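Side-chain contacts in chromosome partition protein Smc (Pyrococcus furiosus, PDB 3NWC), which probably acts in chromosome condensation and partitioning as a homodimeric SMC ATPase, whose hinge domain, the piece described here, mediates dimerization and binds DNA: residues A[23-28]-A[37-42]; A[53-58]-A[112-117]; A[60-65]-A[125-130]. All blocks are in the same frame, centred on the assembly; numbering follows the deposited sequence. Where two conformers were deposited one is given.

Interaction 1: A[23-28]-A[37-42]; sequences RAAEEL and YGTLAE
Ala25 and Glu26 of the short helix 24-28 meet Thr39 and Glu42, two residues that form a capping box at the start of helix 40-43. The contact is small and lies at the surface of the hinge domain. It joins helix 24-28 to the point where the outermost strand 36-39 of a three-stranded sheet turns into a helix.

The apolar part is a single pair of methyl groups. Ala25 CB points toward the other segment and lies 3.9 Å from Thr39 CG2. Thr39 has chi1 64°, with OG1 between the backbone N and the carbonyl carbon. CG2 lies opposite the carbonyl carbon and meets Ala25. Val66 on the neighbouring strand 66-68 also touches Ala25.

The capping box is a pair of local bonds within 37-42. Thr39 N donates to Glu42 OE1 at 3.0 Å, with an N-H...O angle of 157°. The donor reaches this oxygen from above the carboxylate plane, 40° out of it. The return bond, Glu42 N to Thr39 OG1, is weak at 3.3 Å. A beta carbon on Gly38 would run into Glu42 OE1, and the backbone angles of Gly38 themselves favour glycine.

The charged part is unfavourable in itself. Glu26 OE2 and Glu42 OE2 are 3.1 Å apart. As two carboxylates, both are acceptors and are not hydrogen-bonded to each other. The two side chains come from opposite directions with their carboxylate planes nearly perpendicular. Such closeness would probably favour protonation of one of them. A water bridges the pair: it donates to Glu26 OE2 at 3.2 Å and to Glu42 OE1 at 2.7 Å.

Interaction 2: A[53-58]-A[112-117]; sequences LAIEVA and DVIEYD
Ile55 lays both branches of its side chain against the methyl groups of Val113 and Ile114. All three residues are buried, and every contact between the two segments is apolar.

The longer branch of Ile55 does most of the touching. Its CD1 lies 3.9 Å from Val113 CG2, and its CG1 is 4.0 Å from the same methyl. Val113 CG2 thus sits alongside the end of this branch. Ile114 CG2 lies against both arms of the isoleucine, 4.1 Å from Ile55 CG1 and also 4.1 Å from Ile55 CG2. The isoleucine crosses both partners obliquely.

The torsions explain which methyls meet. The bond from CA to CB of Ile55 points toward the other segment. Its chi1 of -65° then sets CG2 opposite the backbone N and CG1 opposite the carbonyl carbon. This turns CG1, with CD1 beyond it, to Val113 and Ile114, and CG2 to Ile114. In Ile114, chi1 is 59°, which places CG2 opposite the carbonyl carbon, where it meets Ile55. The other branch of Ile114 runs on to Leu128 of helix 121-128.

Backbone hydrogen bonds tie Val113 to Lys47 and Glu115 to Lys45, which holds this segment against the chain around strand 45-46.

Ile55 therefore joins helix 52-59 to the two-stranded antiparallel sheet of 45-46 and 114-115, a helix-on-sheet aliphatic contact in the hydrophobic interior of the SMC hinge domain.

Interaction 3: A[60-65]-A[125-130]; sequences GNRADN and KFALGD
One face of the Arg62 guanidinium group carries the edge of the Phe126 ring. Phe126 CZ lies over the centre of the group, 3.6 Å from Arg62 CZ. The two planes are 77° apart, so the ring meets the guanidinium edge-on, in a T-shaped manner. It is the ring's edge and not its face that meets the charge. Arg62 NH1 lies at this ring edge, in the ring plane, 3.8 Å from Phe126 CZ. Asn65 OD1 is also at the ring edge, 4.2 Å from Phe126 CE2.

Asn65 sits at the edge of the guanidinium group, near its plane. Arg62 NH1 donates to Asn65 OD1 at 2.9 Å, with an N-H...O angle of 161°. The donor lies in the carbonyl plane, on a lone pair of OD1. This bond, together with a salt bridge from Arg62 NH2 to Glu158 of the second subunit, should limit the rotation of the guanidinium group.

The contact belongs to the SMC hinge fold. It joins the 3-10 turn 61-64, between helix 52-59 and strand 66-68, to helix 121-128. The second subunit lies next to it, and Phe126 packs on Ser160 of that subunit. Arg62 was modelled in two conformers, and these contacts belong to one of them.

Replacing Phe126 with alanine is likely to open a gap here and leave that guanidinium face without its ring-edge neighbour.

The Arg62 chain bends at chi2, -48°, which turns the guanidinium group so that one face meets Phe126 CZ. Nearer the backbone, Arg62 CB rests on Ala127 CB at 4.1 Å. Ala127 also touches Leu40 and Leu59.

The three contacts lie in one hinge domain. Interaction 1 closes before the other two open, while the segments of interactions 2 and 3 alternate along the chain. The centres of interactions 2 and 3 are about 9 Å apart. They touch where Ala58 and Ile114 pack on Leu128, and strand 114-115 leads on to helix 121-128. Interaction 1 is about 14 Å from interaction 3, centre to centre. Probable backbone hydrogen bonds from Leu40 and Ala41 to Asn65 and Ala63 join them. Interactions 1 and 2 do not touch. Interaction 3 thus lies between the surface contact and interaction 2, and it lies next to the second subunit.

Interaction 1: A[23-28]-A[37-42]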
# COMPACT_ATOMS: atom_id res chain seq x y z
N ARG A 23 -11.50 -10.90 -1.56
CA ARG A 23 -11.93 -11.73 -2.69
C ARG A 23 -13.16 -11.14 -3.40
O ARG A 23 -13.80 -11.81 -4.21
CB ARG A 23 -12.21 -13.16 -2.24
CG ARG A 23 -12.37 -14.17 -3.37
CD ARG A 23 -12.71 -15.56 -2.84
NE ARG A 23 -11.53 -16.27 -2.37
CZ ARG A 23 -10.98 -16.11 -1.17
NH1 ARG A 23 -11.49 -15.23 -0.31
NH2 ARG A 23 -9.90 -16.81 -0.83
N ALA A 24 -13.46 -9.88 -3.09
CA ALA A 24 -14.61 -9.20 -3.69
C ALA A 24 -14.49 -9.09 -5.20
O ALA A 24 -15.50 -8.96 -5.90
CB ALA A 24 -14.79 -7.83 -3.08
N ALA A 25 -13.27 -9.12 -5.71
CA ALA A 25 -13.05 -9.03 -7.15
C ALA A 25 -13.83 -10.13 -7.87
O ALA A 25 -14.34 -9.93 -8.97
CB ALA A 25 -11.57 -9.12 -7.49
N GLU A 26 -13.92 -11.30 -7.23
CA GLU A 26 -14.64 -12.43 -7.79
C GLU A 26 -16.15 -12.17 -7.88
O GLU A 26 -16.78 -12.52 -8.87
CB GLU A 26 -14.37 -13.70 -6.97
CG GLU A 26 -12.92 -14.14 -7.01
CD GLU A 26 -12.37 -14.19 -8.42
OE1 GLU A 26 -12.83 -15.05 -9.21
OE2 GLU A 26 -11.48 -13.37 -8.75
N GLU A 27 -16.71 -11.56 -6.84
CA GLU A 27 -18.13 -11.21 -6.82
C GLU A 27 -18.47 -10.15 -7.88
O GLU A 27 -19.61 -10.09 -8.34
CB GLU A 27 -18.55 -10.73 -5.42
CG GLU A 27 -19.67 -11.54 -4.78
CD GLU A 27 -21.04 -10.91 -4.97
OE1 GLU A 27 -21.12 -9.73 -5.36
OE2 GLU A 27 -22.05 -11.60 -4.72
N LEU A 28 -17.49 -9.34 -8.27
CA LEU A 28 -17.70 -8.32 -9.30
C LEU A 28 -17.96 -8.92 -10.68
O LEU A 28 -18.67 -8.33 -11.49
CB LEU A 28 -16.51 -7.36 -9.39
CG LEU A 28 -16.50 -6.10 -8.53
CD1 LEU A 28 -15.27 -5.27 -8.84
CD2 LEU A 28 -17.77 -5.28 -8.73
N TYR A 37 -11.47 -6.30 -16.19
CA TYR A 37 -10.54 -7.30 -16.71
C TYR A 37 -10.04 -8.29 -15.66
O TYR A 37 -9.79 -9.46 -15.97
CB TYR A 37 -9.40 -6.61 -17.47
CG TYR A 37 -9.92 -5.74 -18.60
CD1 TYR A 37 -10.37 -6.30 -19.79
CD2 TYR A 37 -9.98 -4.36 -18.47
CE1 TYR A 37 -10.85 -5.51 -20.82
CE2 TYR A 37 -10.46 -3.56 -19.49
CZ TYR A 37 -10.90 -4.14 -20.67
OH TYR A 37 -11.38 -3.35 -21.69
N GLY A 38 -9.93 -7.84 -14.42
CA GLY A 38 -9.45 -8.68 -13.33
C GLY A 38 -8.34 -8.00 -12.56
O GLY A 38 -7.99 -6.87 -12.84
N THR A 39 -7.79 -8.70 -11.56
CA THR A 39 -6.68 -8.17 -10.78
C THR A 39 -5.36 -8.32 -11.54
O THR A 39 -5.23 -9.20 -12.38
CB THR A 39 -6.55 -8.91 -9.44
OG1 THR A 39 -6.23 -10.29 -9.70
CG2 THR A 39 -7.86 -8.85 -8.66
N LEU A 40 -4.39 -7.47 -11.22
CA LEU A 40 -3.07 -7.60 -11.82
C LEU A 40 -2.47 -8.96 -11.52
O LEU A 40 -1.77 -9.52 -12.35
CB LEU A 40 -2.13 -6.49 -11.33
CG LEU A 40 -2.33 -5.15 -12.02
CD1 LEU A 40 -1.39 -4.08 -11.44
CD2 LEU A 40 -2.06 -5.35 -13.51
N ALA A 41 -2.74 -9.50 -10.34
CA ALA A 41 -2.27 -10.84 -9.99
C ALA A 41 -2.78 -11.89 -10.97
O ALA A 41 -2.12 -12.91 -11.19
CB ALA A 41 -2.67 -11.20 -8.56
N GLU A 42 -3.95 -11.67 -11.57
CA GLU A 42 -4.51 -12.64 -12.49
C GLU A 42 -4.02 -12.40 -13.91
O GLU A 42 -4.22 -13.23 -14.79
CB GLU A 42 -6.04 -12.59 -12.48
CG GLU A 42 -6.65 -12.94 -11.14
CD GLU A 42 -8.13 -12.62 -11.05
OE1 GLU A 42 -8.58 -11.63 -11.69
OE2 GLU A 42 -8.85 -13.35 -10.34
O HOH W 1 -10.77 -10.74 -10.36

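Interaction 2: A[53-58]-A[112-117]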
# COMPACT_ATOMS: atom_id res chain seq x y z
N LEU A 53 10.19 -13.80 -6.41
CA LEU A 53 10.10 -13.01 -5.19
C LEU A 53 10.20 -11.51 -5.49
O LEU A 53 9.44 -10.69 -4.97
CB LEU A 53 11.18 -13.45 -4.18
CG LEU A 53 11.27 -12.73 -2.83
CD1 LEU A 53 9.95 -12.83 -2.04
CD2 LEU A 53 12.41 -13.30 -2.00
N ALA A 54 11.14 -11.14 -6.35
CA ALA A 54 11.29 -9.73 -6.71
C ALA A 54 10.00 -9.12 -7.27
O ALA A 54 9.64 -7.99 -6.94
CB ALA A 54 12.44 -9.57 -7.72
N ILE A 55 9.31 -9.87 -8.12
CA ILE A 55 8.06 -9.40 -8.71
C ILE A 55 6.92 -9.38 -7.69
O ILE A 55 6.12 -8.45 -7.67
CB ILE A 55 7.67 -10.24 -9.95
CG1 ILE A 55 8.73 -10.03 -11.05
CG2 ILE A 55 6.30 -9.85 -10.46
CD1 ILE A 55 8.94 -8.55 -11.36
N GLU A 56 6.83 -10.41 -6.85
CA GLU A 56 5.84 -10.40 -5.77
C GLU A 56 6.02 -9.15 -4.91
O GLU A 56 5.05 -8.44 -4.62
CB GLU A 56 5.97 -11.66 -4.90
CG GLU A 56 5.15 -11.63 -3.60
CD GLU A 56 3.66 -11.63 -3.85
OE1 GLU A 56 3.21 -12.23 -4.85
OE2 GLU A 56 2.93 -11.04 -3.02
N VAL A 57 7.26 -8.88 -4.50
CA VAL A 57 7.56 -7.71 -3.67
C VAL A 57 7.30 -6.39 -4.41
O VAL A 57 6.71 -5.44 -3.86
CB VAL A 57 9.01 -7.76 -3.13
CG1 VAL A 57 9.40 -6.45 -2.46
CG2 VAL A 57 9.19 -8.95 -2.17
N ALA A 58 7.74 -6.31 -5.66
CA ALA A 58 7.59 -5.04 -6.36
C ALA A 58 6.13 -4.70 -6.68
O ALA A 58 5.76 -3.52 -6.77
CB ALA A 58 8.45 -5.00 -7.62
N ASP A 112 10.61 -6.52 -17.91
CA ASP A 112 11.29 -7.44 -18.83
C ASP A 112 11.12 -8.90 -18.43
O ASP A 112 11.32 -9.80 -19.25
CB ASP A 112 12.77 -7.13 -18.90
CG ASP A 112 13.06 -5.87 -19.68
OD1 ASP A 112 12.09 -5.23 -20.14
OD2 ASP A 112 14.24 -5.53 -19.80
N VAL A 113 10.76 -9.14 -17.17
CA VAL A 113 10.69 -10.52 -16.70
C VAL A 113 9.26 -11.01 -16.47
O VAL A 113 9.05 -12.05 -15.83
CB VAL A 113 11.58 -10.77 -15.46
CG1 VAL A 113 13.03 -10.41 -15.77
CG2 VAL A 113 11.06 -9.99 -14.24
N ILE A 114 8.29 -10.30 -17.03
CA ILE A 114 6.89 -10.70 -16.94
C ILE A 114 6.24 -10.70 -18.32
O ILE A 114 6.73 -10.08 -19.27
CB ILE A 114 6.08 -9.76 -16.01
CG1 ILE A 114 6.16 -8.32 -16.53
CG2 ILE A 114 6.56 -9.88 -14.55
CD1 ILE A 114 5.25 -7.34 -15.79
N GLU A 115 5.12 -11.40 -18.40
CA GLU A 115 4.29 -11.44 -19.59
C GLU A 115 2.89 -11.00 -19.23
O GLU A 115 2.39 -11.29 -18.14
CB GLU A 115 4.24 -12.86 -20.19
CG GLU A 115 5.55 -13.31 -20.76
CD GLU A 115 5.47 -14.66 -21.44
OE1 GLU A 115 4.42 -15.33 -21.32
OE2 GLU A 115 6.46 -15.06 -22.09
N TYR A 116 2.27 -10.27 -20.15
CA TYR A 116 0.95 -9.72 -19.90
C TYR A 116 0.36 -9.34 -21.24
O TYR A 116 1.09 -9.19 -22.22
CB TYR A 116 1.04 -8.49 -18.98
CG TYR A 116 1.97 -7.43 -19.52
CD1 TYR A 116 3.32 -7.46 -19.23
CD2 TYR A 116 1.49 -6.41 -20.33
CE1 TYR A 116 4.18 -6.50 -19.74
CE2 TYR A 116 2.34 -5.46 -20.84
CZ TYR A 116 3.68 -5.50 -20.54
OH TYR A 116 4.52 -4.54 -21.05
N ASP A 117 -0.96 -9.22 -21.28
CA ASP A 117 -1.65 -8.84 -22.51
C ASP A 117 -1.37 -7.37 -22.80
O ASP A 117 -1.48 -6.53 -21.91
CB ASP A 117 -3.15 -9.07 -22.32
CG ASP A 117 -3.94 -8.80 -23.58
OD1 ASP A 117 -3.40 -8.17 -24.52
OD2 ASP A 117 -5.12 -9.21 -23.64

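Interaction 3: A[60-65]-A[125-130]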
# COMPACT_ATOMS: atom_id res chain seq x y z
N GLY A 60 3.57 -5.87 -4.73
CA GLY A 60 2.96 -5.63 -3.43
C GLY A 60 1.44 -5.63 -3.52
O GLY A 60 0.85 -6.51 -4.16
N ASN A 61 0.81 -4.65 -2.90
CA ASN A 61 -0.65 -4.57 -2.88
C ASN A 61 -1.26 -4.33 -4.25
O ASN A 61 -2.44 -4.56 -4.47
CB ASN A 61 -1.14 -3.48 -1.93
CG ASN A 61 -1.03 -3.88 -0.49
OD1 ASN A 61 -0.90 -5.06 -0.17
ND2 ASN A 61 -1.10 -2.90 0.41
N ARG A 62 -0.45 -3.85 -5.18
CA ARG A 62 -0.96 -3.59 -6.52
C ARG A 62 -1.47 -4.87 -7.15
O ARG A 62 -2.34 -4.84 -8.00
CB ARG A 62 0.11 -2.94 -7.40
CG ARG A 62 0.53 -1.56 -6.92
CD ARG A 62 -0.68 -0.72 -6.62
NE ARG A 62 -0.31 0.63 -6.22
CZ ARG A 62 -1.17 1.62 -6.05
NH1 ARG A 62 -2.47 1.43 -6.28
NH2 ARG A 62 -0.73 2.81 -5.68
N ALA A 63 -0.93 -6.00 -6.71
CA ALA A 63 -1.39 -7.29 -7.21
C ALA A 63 -2.91 -7.45 -7.06
O ALA A 63 -3.55 -8.12 -7.86
CB ALA A 63 -0.67 -8.43 -6.49
N ASP A 64 -3.49 -6.81 -6.05
CA ASP A 64 -4.93 -6.92 -5.78
C ASP A 64 -5.76 -5.83 -6.48
O ASP A 64 -6.99 -5.84 -6.40
CB ASP A 64 -5.21 -6.84 -4.28
CG ASP A 64 -4.36 -7.80 -3.47
OD1 ASP A 64 -4.21 -8.97 -3.87
OD2 ASP A 64 -3.85 -7.37 -2.41
N ASN A 65 -5.09 -4.89 -7.15
CA ASN A 65 -5.81 -3.85 -7.88
C ASN A 65 -6.54 -4.44 -9.08
O ASN A 65 -6.03 -5.35 -9.72
CB ASN A 65 -4.84 -2.78 -8.40
CG ASN A 65 -4.26 -1.88 -7.32
OD1 ASN A 65 -3.60 -0.89 -7.64
ND2 ASN A 65 -4.48 -2.22 -6.06
N LYS A 125 2.40 -1.16 -16.51
CA LYS A 125 3.51 -0.21 -16.43
C LYS A 125 3.30 0.80 -15.31
O LYS A 125 4.26 1.32 -14.75
CB LYS A 125 3.73 0.48 -17.77
CG LYS A 125 4.32 -0.44 -18.82
CD LYS A 125 4.29 0.20 -20.20
CE LYS A 125 4.84 -0.76 -21.25
NZ LYS A 125 6.26 -1.13 -20.95
N PHE A 126 2.04 1.08 -14.98
CA PHE A 126 1.78 1.88 -13.78
C PHE A 126 2.35 1.17 -12.54
O PHE A 126 2.97 1.80 -11.69
CB PHE A 126 0.28 2.13 -13.60
CG PHE A 126 -0.12 2.30 -12.16
CD1 PHE A 126 0.14 3.48 -11.49
CD2 PHE A 126 -0.70 1.25 -11.47
CE1 PHE A 126 -0.20 3.62 -10.16
CE2 PHE A 126 -1.04 1.39 -10.15
CZ PHE A 126 -0.80 2.58 -9.50
N ALA A 127 2.15 -0.14 -12.44
CA ALA A 127 2.60 -0.86 -11.24
C ALA A 127 4.10 -1.15 -11.22
O ALA A 127 4.75 -1.08 -10.17
CB ALA A 127 1.82 -2.17 -11.09
N LEU A 128 4.65 -1.49 -12.38
CA LEU A 128 6.01 -2.03 -12.43
C LEU A 128 6.93 -1.30 -13.40
O LEU A 128 8.10 -1.65 -13.51
CB LEU A 128 5.95 -3.51 -12.83
CG LEU A 128 5.33 -4.41 -11.75
CD1 LEU A 128 5.08 -5.80 -12.33
CD2 LEU A 128 6.29 -4.49 -10.57
N GLY A 129 6.40 -0.29 -14.07
CA GLY A 129 7.10 0.38 -15.17
C GLY A 129 8.39 1.12 -14.85
O GLY A 129 9.23 1.30 -15.73
N ASP A 130 8.55 1.56 -13.61
CA ASP A 130 9.82 2.16 -13.24
C ASP A 130 10.58 1.35 -12.21
O ASP A 130 11.53 1.84 -11.62
CB ASP A 130 9.65 3.64 -12.84
CG ASP A 130 8.94 3.82 -11.50
OD1 ASP A 130 8.35 2.87 -10.96
OD2 ASP A 130 8.97 4.96 -10.98